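Local coordinates for 450aa long hypothetical fmu protein (Pyrococcus horikoshii, PDB 2YXL) that probably methylates cytosine C5 in RNA, using S-adenosyl-L-methionine as methyl donor, and is seen here with the cofactor analogue sinefungin bound, at residues 263-268 against 333-338; 257-262 against 280-285. One frame throughout, in Å; residues are numbered along the deposited sequence.

Contact 1. Residues 263-268 against 333-338. With SFG (sinefungin), chain B.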
# COMPACT_ATOMS: atom_id res chain seq x y z
N VAL A 263 6.32 14.77 20.99
CA VAL A 263 5.99 13.48 20.39
C VAL A 263 7.07 13.04 19.40
O VAL A 263 7.70 13.88 18.75
CB VAL A 263 4.59 13.52 19.71
CG1 VAL A 263 4.29 12.23 18.95
CG2 VAL A 263 3.50 13.79 20.74
N VAL A 264 7.28 11.73 19.31
CA VAL A 264 8.22 11.17 18.33
C VAL A 264 7.50 10.21 17.38
O VAL A 264 6.75 9.34 17.82
CB VAL A 264 9.40 10.44 19.03
CG1 VAL A 264 10.28 9.73 18.01
CG2 VAL A 264 10.22 11.42 19.85
N ASP A 265 7.71 10.41 16.08
CA ASP A 265 7.28 9.47 15.06
C ASP A 265 8.54 8.81 14.51
O ASP A 265 9.26 9.40 13.70
CB ASP A 265 6.50 10.18 13.94
CG ASP A 265 5.74 9.22 13.03
OD1 ASP A 265 6.23 8.10 12.76
OD2 ASP A 265 4.65 9.60 12.57
N LEU A 266 8.81 7.59 14.97
CA LEU A 266 10.11 6.95 14.78
C LEU A 266 10.37 6.47 13.35
O LEU A 266 11.52 6.40 12.92
CB LEU A 266 10.29 5.82 15.80
CG LEU A 266 11.68 5.51 16.35
CD1 LEU A 266 12.42 6.77 16.83
CD2 LEU A 266 11.57 4.50 17.47
N ALA A 267 9.30 6.14 12.64
CA ALA A 267 9.35 5.87 11.20
C ALA A 267 8.19 6.61 10.55
O ALA A 267 7.04 6.14 10.58
CB ALA A 267 9.27 4.37 10.93
N ALA A 268 8.49 7.77 9.97
CA ALA A 268 7.48 8.80 9.72
C ALA A 268 7.02 9.00 8.27
O ALA A 268 5.84 9.23 8.03
CB ALA A 268 7.94 10.13 10.31
N LYS A 333 5.05 10.84 24.31
CA LYS A 333 4.58 9.64 23.63
C LYS A 333 5.26 9.46 22.29
O LYS A 333 5.58 10.43 21.60
CB LYS A 333 3.05 9.64 23.48
CG LYS A 333 2.43 10.97 23.08
CD LYS A 333 0.92 10.90 23.10
CE LYS A 333 0.33 10.90 24.51
NZ LYS A 333 0.18 9.52 25.05
N VAL A 334 5.50 8.20 21.93
CA VAL A 334 6.14 7.86 20.67
C VAL A 334 5.27 6.92 19.85
O VAL A 334 4.66 5.98 20.38
CB VAL A 334 7.57 7.25 20.88
CG1 VAL A 334 7.53 6.06 21.82
CG2 VAL A 334 8.22 6.87 19.55
N LEU A 335 5.20 7.19 18.55
CA LEU A 335 4.57 6.30 17.60
C LEU A 335 5.64 5.56 16.81
O LEU A 335 6.51 6.18 16.19
CB LEU A 335 3.65 7.08 16.65
CG LEU A 335 3.12 6.35 15.41
CD1 LEU A 335 2.09 5.29 15.77
CD2 LEU A 335 2.54 7.35 14.42
N LEU A 336 5.57 4.23 16.85
CA LEU A 336 6.39 3.41 15.98
C LEU A 336 5.50 2.68 14.98
O LEU A 336 5.03 1.57 15.23
CB LEU A 336 7.27 2.44 16.79
CG LEU A 336 8.21 1.47 16.04
CD1 LEU A 336 9.04 2.17 14.95
CD2 LEU A 336 9.12 0.74 17.01
N ASP A 337 5.26 3.35 13.85
CA ASP A 337 4.59 2.72 12.73
C ASP A 337 5.69 2.03 11.93
O ASP A 337 6.21 2.57 10.96
CB ASP A 337 3.83 3.75 11.89
CG ASP A 337 3.05 3.11 10.76
OD1 ASP A 337 2.44 2.03 10.96
OD2 ASP A 337 3.03 3.69 9.65
N ALA A 338 6.02 0.82 12.38
CA ALA A 338 7.25 0.14 11.99
C ALA A 338 7.28 -0.26 10.52
O ALA A 338 6.26 -0.66 9.97
CB ALA A 338 7.46 -1.09 12.87
N SFG B . 4.36 6.04 9.37
CA SFG B . 4.43 6.33 7.93
C SFG B . 3.13 7.01 7.46
O SFG B . 3.19 7.71 6.43
OXT SFG B . 2.10 6.84 8.15
CB SFG B . 4.70 5.04 7.14
CG SFG B . 6.09 4.46 7.48
CD SFG B . 6.44 3.22 6.65
NE SFG B . 5.49 2.15 6.98
C5' SFG B . 7.86 2.68 6.97
C4' SFG B . 8.98 3.75 6.87
O4' SFG B . 10.02 3.31 7.79
C3' SFG B . 9.66 3.83 5.49
O3' SFG B . 9.52 5.17 5.00
C2' SFG B . 11.14 3.51 5.77
O2' SFG B . 12.01 4.36 5.02
C1' SFG B . 11.25 3.84 7.25
N9 SFG B . 12.39 3.18 7.96
C8 SFG B . 12.76 1.90 7.85
N7 SFG B . 13.81 1.67 8.64
C5 SFG B . 14.10 2.81 9.26
C6 SFG B . 15.08 3.18 10.19
N6 SFG B . 15.97 2.29 10.63
N1 SFG B . 15.11 4.45 10.63
C2 SFG B . 14.23 5.34 10.20
N3 SFG B . 13.29 5.02 9.32
C4 SFG B . 13.20 3.77 8.83
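Val264 and Val334 lie side by side and point the same way, on one face of two adjacent parallel strands whose short axes run 4.7 Å apart. The CG2 branch of Val334 does the touching, 3.8 Å from Val264 CB. On the other face Asp265 and Leu335 are also side by side. Asp265 turns CG anti to the backbone N (chi1 -166°), which brings the carboxylate alongside the end of the Leu335 side chain and puts OD2 3.6 Å from Leu335 CD2. Here a carboxylate oxygen rests on a methyl group. Replacing Asp265 with an alanine would probably open a gap beside Leu335 CD2 and cost the contacts to Thr274 and Leu277 of helix 272-280. Val263 CG2 and Lys333 CG meet at a slant at 3.8 Å, and from there the lysine bends away to bond Leu255 O through NZ.

The backbone ladder is parallel: Val264 N bonds Lys333 O, Leu335 N returns to Val264 O at 2.7 Å, and Leu266 N closes on Leu335 O, nearly straight at 171°. Beyond it the chains part to hold the cofactor analogue. The sinefungin amino nitrogen N donates to Ala267 O (2.9 Å) and to Asp337 OD2 (2.7 Å), so both segments grip one group. Asp337 is itself positioned by a salt bridge to Lys273 and a hydrogen bond between Asp337 OD1 and Thr388 OG1. This is the cofactor end of a class I methyltransferase sheet, where loops after the strands' carboxyl ends form the pocket. Strand 286-290 pairs with 262-265, and strand 383-389 with 331-337. Helix 272-280 covers the Asp265 and Leu335 face; helix 361-376 packs on Leu266 and Leu336.

Contact 2. Residues 257-262 against 280-285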
# COMPACT_ATOMS: atom_id res chain seq x y z
N PRO A 257 -2.15 11.98 21.20
CA PRO A 257 -1.24 13.06 21.56
C PRO A 257 -1.98 14.33 21.93
O PRO A 257 -3.00 14.66 21.32
CB PRO A 257 -0.40 13.26 20.30
CG PRO A 257 -1.31 12.84 19.19
CD PRO A 257 -2.14 11.72 19.74
N LYS A 258 -1.48 15.05 22.94
CA LYS A 258 -2.11 16.27 23.41
C LYS A 258 -1.30 17.51 23.03
O LYS A 258 -0.07 17.45 23.00
CB LYS A 258 -2.32 16.22 24.94
CG LYS A 258 -3.28 15.12 25.41
CD LYS A 258 -4.64 15.20 24.70
CE LYS A 258 -5.58 14.08 25.14
NZ LYS A 258 -5.93 14.18 26.59
N PRO A 259 -2.00 18.63 22.74
CA PRO A 259 -1.34 19.91 22.45
C PRO A 259 -0.27 20.27 23.48
O PRO A 259 -0.50 20.16 24.69
CB PRO A 259 -2.49 20.91 22.53
CG PRO A 259 -3.68 20.13 22.11
CD PRO A 259 -3.46 18.74 22.64
N GLY A 260 0.91 20.67 23.00
CA GLY A 260 2.00 21.09 23.87
C GLY A 260 2.97 19.98 24.23
O GLY A 260 4.06 20.24 24.74
N GLU A 261 2.57 18.73 23.98
CA GLU A 261 3.42 17.57 24.28
C GLU A 261 4.55 17.43 23.28
O GLU A 261 4.49 17.97 22.17
CB GLU A 261 2.58 16.29 24.32
CG GLU A 261 1.69 16.15 25.55
CD GLU A 261 0.97 14.81 25.63
OE1 GLU A 261 0.71 14.35 26.76
OE2 GLU A 261 0.67 14.21 24.57
N THR A 262 5.60 16.71 23.68
CA THR A 262 6.68 16.37 22.77
C THR A 262 6.51 14.92 22.30
O THR A 262 6.52 13.99 23.10
CB THR A 262 8.09 16.66 23.38
OG1 THR A 262 9.09 15.90 22.68
CG2 THR A 262 8.14 16.32 24.86
N LEU A 280 -4.15 16.44 15.92
CA LEU A 280 -4.62 16.11 17.26
C LEU A 280 -3.97 16.98 18.34
O LEU A 280 -4.57 17.23 19.38
CB LEU A 280 -4.36 14.63 17.56
CG LEU A 280 -5.18 13.63 16.74
CD1 LEU A 280 -4.57 12.25 16.82
CD2 LEU A 280 -6.64 13.61 17.20
N MET A 281 -2.75 17.43 18.07
CA MET A 281 -2.03 18.35 18.96
C MET A 281 -2.39 19.79 18.63
O MET A 281 -1.87 20.72 19.25
CB MET A 281 -0.52 18.13 18.84
CG MET A 281 -0.04 16.78 19.33
SD MET A 281 1.50 16.24 18.58
CE MET A 281 2.70 17.27 19.44
N LYS A 282 -3.29 19.96 17.66
CA LYS A 282 -3.79 21.27 17.21
C LYS A 282 -2.67 22.26 16.90
O LYS A 282 -2.71 23.42 17.32
CB LYS A 282 -4.81 21.85 18.21
CG LYS A 282 -6.00 20.93 18.49
CD LYS A 282 -7.14 21.67 19.19
CE LYS A 282 -8.15 22.20 18.18
NZ LYS A 282 -9.27 22.93 18.85
N ASN A 283 -1.67 21.77 16.17
CA ASN A 283 -0.52 22.57 15.72
C ASN A 283 0.27 23.22 16.86
O ASN A 283 0.82 24.32 16.71
CB ASN A 283 -0.96 23.61 14.68
CG ASN A 283 -0.02 23.70 13.49
OD1 ASN A 283 0.89 22.88 13.33
ND2 ASN A 283 -0.24 24.69 12.64
N LYS A 284 0.33 22.54 18.00
CA LYS A 284 1.08 23.00 19.17
C LYS A 284 1.88 21.85 19.80
O LYS A 284 1.39 20.72 19.89
CB LYS A 284 0.16 23.63 20.22
CG LYS A 284 -0.32 25.03 19.85
CD LYS A 284 -0.98 25.73 21.03
CE LYS A 284 -1.51 27.09 20.63
NZ LYS A 284 -1.95 27.89 21.81
N GLY A 285 3.11 22.16 20.21
CA GLY A 285 4.03 21.15 20.73
C GLY A 285 5.20 20.91 19.78
O GLY A 285 5.64 21.82 19.08
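Met281 lays its side chain alongside the Pro257 ring, CG 3.7 Å from Pro257 CB. With CG anti to the carbonyl carbon (chi1 -66°) and a bend at chi3, the chain carries SD past the same ring atom and turns the CE methyl toward the backbone oxygen of Glu261. Leu280 meets the other end of the ring, its CD1 branch 3.8 Å from Pro257 CD. Pro257 is thus touched by two successive residues at the close of helix 272-280, which approach different atoms of its ring from directions roughly at right angles. The second proline sits differently: CB and CG of Pro259 pack on the carbonyl oxygen of Met281.

That helix finishes in a Schellman motif, Lys282 taking a positive phi; just beyond, Lys284 N bonds Met281 O and turns the chain. Across the contact, Lys258 to Glu261 form a type II turn in which Gly260 takes the positive phi of the third position. The two reversals are joined by one hydrogen bond, Gly260 N to Lys284 O (3.1 Å). It is straight at the hydrogen, but the donor stands 70° out of the carbonyl plane rather than on a lone pair. Glu261 steadies its own turn: OE2 accepts Lys258 N at 2.8 Å, from above the carboxylate plane. Gly285 comes flush against Gly260, their CA atoms 3.7 Å apart, and a side chain on Gly285 would run into Glu261 O.

These loops precede strands 262-265 and 286-290, the two strands of a beta-alpha-beta crossover through helix 272-280. The fit therefore rests mostly on apolar surface, proline rings and methionine packing over carbonyls, with a single cross-segment hydrogen bond, poorly aligned at its acceptor, tying the two turns together.

Contact 1 is buried core and contact 2 is largely surface, yet they share strand 262-265: it pairs with 331-337 in contact 1, while the loop leading into it makes contact 2. The two meet directly, Val263 CG2 lying 3.8 Å from Met281 CE and Lys333 packing on Pro257 and Glu261. Their chemistry follows their place. Between 263-268 and 333-338 a regular parallel ladder holds the backbones, and beyond its far end Ala267 O and Asp337 OD2 bind sinefungin. Between 257-262 and 280-285, at the opposite end of the strands, turns and loop segments fit through proline, methionine and glycine, with one backbone bond and lysines toward solvent.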